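Local atomic coordinates of putative fimbrium tip subunit Fim1C (Bacteroides ovatus, PDB entry 4EPS), a protein that probably forms part of the tip of fimbriae, the filamentous surface appendages that mediate cell adhesion and biofilm formation. Residues T341-F346 with T499-Y504. Residues are numbered along the deposited sequence; the frame is centred on the assembly and turned at random.
Sequences TETGKF and TNTYTY
G344 and Y502 face each other as a hydrogen-bonded pair where the short strand 342-344 joins the antiparallel sheet as an outermost strand of this chain, next to strand 502-509. The backbone supplies most of the grip: G344 N donates to Y502 O at 3.0 Å, Y502 N returns a bond to G344 O at 3.1 Å, and Y504 N donates to E342 O at 2.8 Å. T343 and T503 form the intervening non-hydrogen-bonded pair, and T343 CA lies close enough to Y502 O for a CA-H...O contact.

Two side-chain hydroxyls add bonds to backbone carbonyls. With chi1 at -174°, the T341 hydroxyl sits beside its own carbonyl carbon, and OG1 donates to Y504 O at 2.8 Å, while Y504 OH donates to K345 O at 2.6 Å. The tyrosine suits its place because its ring runs along strand 342-344 and carries the hydroxyl past G344 to the loop beyond, with E342 O and K345 O both at the ring edge. With no side chain, G344 puts no bulk beside Y504 CE2. Y412 stacks on the Y504 ring, and W470 meets it obliquely while donating from NE1 to G344 O.

Van der Waals and CA-H...O contacts complete the joint. Short threonine side chains let T343 and T503 lie close on one face, T343 CG2 3.6 Å from T503 OG1, and T501 CG2 reaches T343 CB from beyond the end of strand 502-509. Past G344, K345 lays its aliphatic chain alongside T499 O, and the buried N500 O, lacking a hydrogen-bond donor, receives K345 CA-H. F346 crosses Y504 at about a right angle, its CD1 3.7 Å from Y504 OH.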
loop_
_atom_site.group_PDB
_atom_site.type_symbol
_atom_site.label_atom_id
_atom_site.label_comp_id
_atom_site.label_asym_id
_atom_site.label_seq_id
_atom_site.Cartn_x
_atom_site.Cartn_y
_atom_site.Cartn_z
ATOM N N THR A 341 -23.094 8.884 -21.563
ATOM C CA THR A 341 -22.755 8.988 -22.991
ATOM C C THR A 341 -24.039 9.212 -23.797
ATOM O O THR A 341 -25.051 8.542 -23.574
ATOM C CB THR A 341 -21.907 7.831 -23.549
ATOM O OG1 THR A 341 -21.537 8.150 -24.899
ATOM C CG2 THR A 341 -22.618 6.457 -23.503
ATOM N N GLU A 342 -23.983 10.166 -24.719
ATOM C CA GLU A 342 -25.083 10.476 -25.641
ATOM C C GLU A 342 -24.480 10.951 -26.924
ATOM O O GLU A 342 -23.308 11.325 -26.931
ATOM C CB GLU A 342 -26.031 11.570 -25.080
ATOM C CG GLU A 342 -26.850 11.222 -23.841
ATOM C CD GLU A 342 -27.776 10.019 -23.875
ATOM O OE1 GLU A 342 -28.295 9.681 -24.963
ATOM O OE2 GLU A 342 -27.991 9.420 -22.795
ATOM N N THR A 343 -25.270 10.955 -28.014
ATOM C CA THR A 343 -24.846 11.512 -29.300
ATOM C C THR A 343 -25.574 12.828 -29.484
ATOM O O THR A 343 -26.715 12.982 -29.028
ATOM C CB THR A 343 -25.132 10.558 -30.462
ATOM O OG1 THR A 343 -26.541 10.309 -30.483
ATOM C CG2 THR A 343 -24.346 9.268 -30.373
ATOM N N GLY A 344 -24.927 13.781 -30.135
ATOM C CA GLY A 344 -25.567 15.070 -30.382
ATOM C C GLY A 344 -24.671 16.023 -31.133
ATOM O O GLY A 344 -23.528 15.675 -31.463
ATOM N N LYS A 345 -25.188 17.252 -31.363
ATOM C CA LYS A 345 -24.464 18.328 -32.038
ATOM C C LYS A 345 -23.591 19.011 -31.000
ATOM O O LYS A 345 -23.765 18.759 -29.802
ATOM C CB LYS A 345 -25.439 19.330 -32.711
ATOM C CG LYS A 345 -26.291 18.705 -33.800
ATOM C CD LYS A 345 -27.430 19.658 -34.197
ATOM C CE LYS A 345 -28.118 19.260 -35.483
ATOM N NZ LYS A 345 -28.979 18.056 -35.321
ATOM N N PHE A 346 -22.637 19.858 -31.444
ATOM C CA PHE A 346 -21.752 20.519 -30.493
ATOM C C PHE A 346 -22.145 21.960 -30.327
ATOM O O PHE A 346 -22.314 22.432 -29.205
ATOM C CB PHE A 346 -20.275 20.401 -30.934
ATOM C CG PHE A 346 -19.299 20.893 -29.889
ATOM C CD1 PHE A 346 -18.795 20.031 -28.925
ATOM C CD2 PHE A 346 -18.864 22.215 -29.889
ATOM C CE1 PHE A 346 -17.894 20.492 -27.959
ATOM C CE2 PHE A 346 -17.998 22.680 -28.895
ATOM C CZ PHE A 346 -17.519 21.816 -27.947
ATOM N N THR A 499 -22.102 21.139 -36.381
ATOM C CA THR A 499 -23.526 20.836 -36.575
ATOM C C THR A 499 -23.749 19.347 -36.917
ATOM O O THR A 499 -24.899 18.917 -37.034
ATOM C CB THR A 499 -24.110 21.756 -37.655
ATOM O OG1 THR A 499 -23.357 21.545 -38.850
ATOM C CG2 THR A 499 -24.057 23.215 -37.252
ATOM N N ASN A 500 -22.663 18.546 -37.023
ATOM C CA ASN A 500 -22.801 17.103 -37.215
ATOM C C ASN A 500 -23.158 16.450 -35.867
ATOM O O ASN A 500 -23.209 17.140 -34.860
ATOM C CB ASN A 500 -21.533 16.490 -37.815
ATOM C CG ASN A 500 -21.460 16.612 -39.311
ATOM O OD1 ASN A 500 -22.352 17.146 -39.948
ATOM N ND2 ASN A 500 -20.406 16.116 -39.894
ATOM N N THR A 501 -23.412 15.140 -35.854
ATOM C CA THR A 501 -23.750 14.402 -34.635
ATOM C C THR A 501 -22.653 13.404 -34.329
ATOM O O THR A 501 -22.410 12.509 -35.138
ATOM C CB THR A 501 -25.121 13.699 -34.792
ATOM O OG1 THR A 501 -26.129 14.693 -34.969
ATOM C CG2 THR A 501 -25.479 12.835 -33.576
ATOM N N TYR A 502 -21.992 13.556 -33.170
ATOM C CA TYR A 502 -20.965 12.612 -32.729
ATOM C C TYR A 502 -21.224 12.239 -31.253
ATOM O O TYR A 502 -22.186 12.719 -30.647
ATOM C CB TYR A 502 -19.536 13.150 -32.939
ATOM C CG TYR A 502 -19.228 13.572 -34.362
ATOM C CD1 TYR A 502 -19.097 12.628 -35.385
ATOM C CD2 TYR A 502 -19.101 14.913 -34.696
ATOM C CE1 TYR A 502 -18.780 13.018 -36.694
ATOM C CE2 TYR A 502 -18.811 15.316 -36.005
ATOM C CZ TYR A 502 -18.677 14.366 -37.001
ATOM O OH TYR A 502 -18.410 14.796 -38.285
ATOM N N THR A 503 -20.362 11.393 -30.688
ATOM C CA THR A 503 -20.556 10.866 -29.333
ATOM C C THR A 503 -19.854 11.693 -28.294
ATOM O O THR A 503 -18.685 12.070 -28.460
ATOM C CB THR A 503 -20.074 9.405 -29.265
ATOM O OG1 THR A 503 -20.807 8.667 -30.236
ATOM C CG2 THR A 503 -20.308 8.766 -27.890
ATOM N N TYR A 504 -20.559 11.920 -27.193
ATOM C CA TYR A 504 -20.005 12.573 -26.016
ATOM C C TYR A 504 -19.576 11.587 -24.939
ATOM O O TYR A 504 -20.329 10.679 -24.585
ATOM C CB TYR A 504 -21.071 13.475 -25.368
ATOM C CG TYR A 504 -21.288 14.790 -26.072
ATOM C CD1 TYR A 504 -20.483 15.889 -25.794
ATOM C CD2 TYR A 504 -22.352 14.963 -26.958
ATOM C CE1 TYR A 504 -20.703 17.120 -26.405
ATOM C CE2 TYR A 504 -22.575 16.187 -27.585
ATOM C CZ TYR A 504 -21.758 17.266 -27.291
ATOM O OH TYR A 504 -21.964 18.476 -27.886
#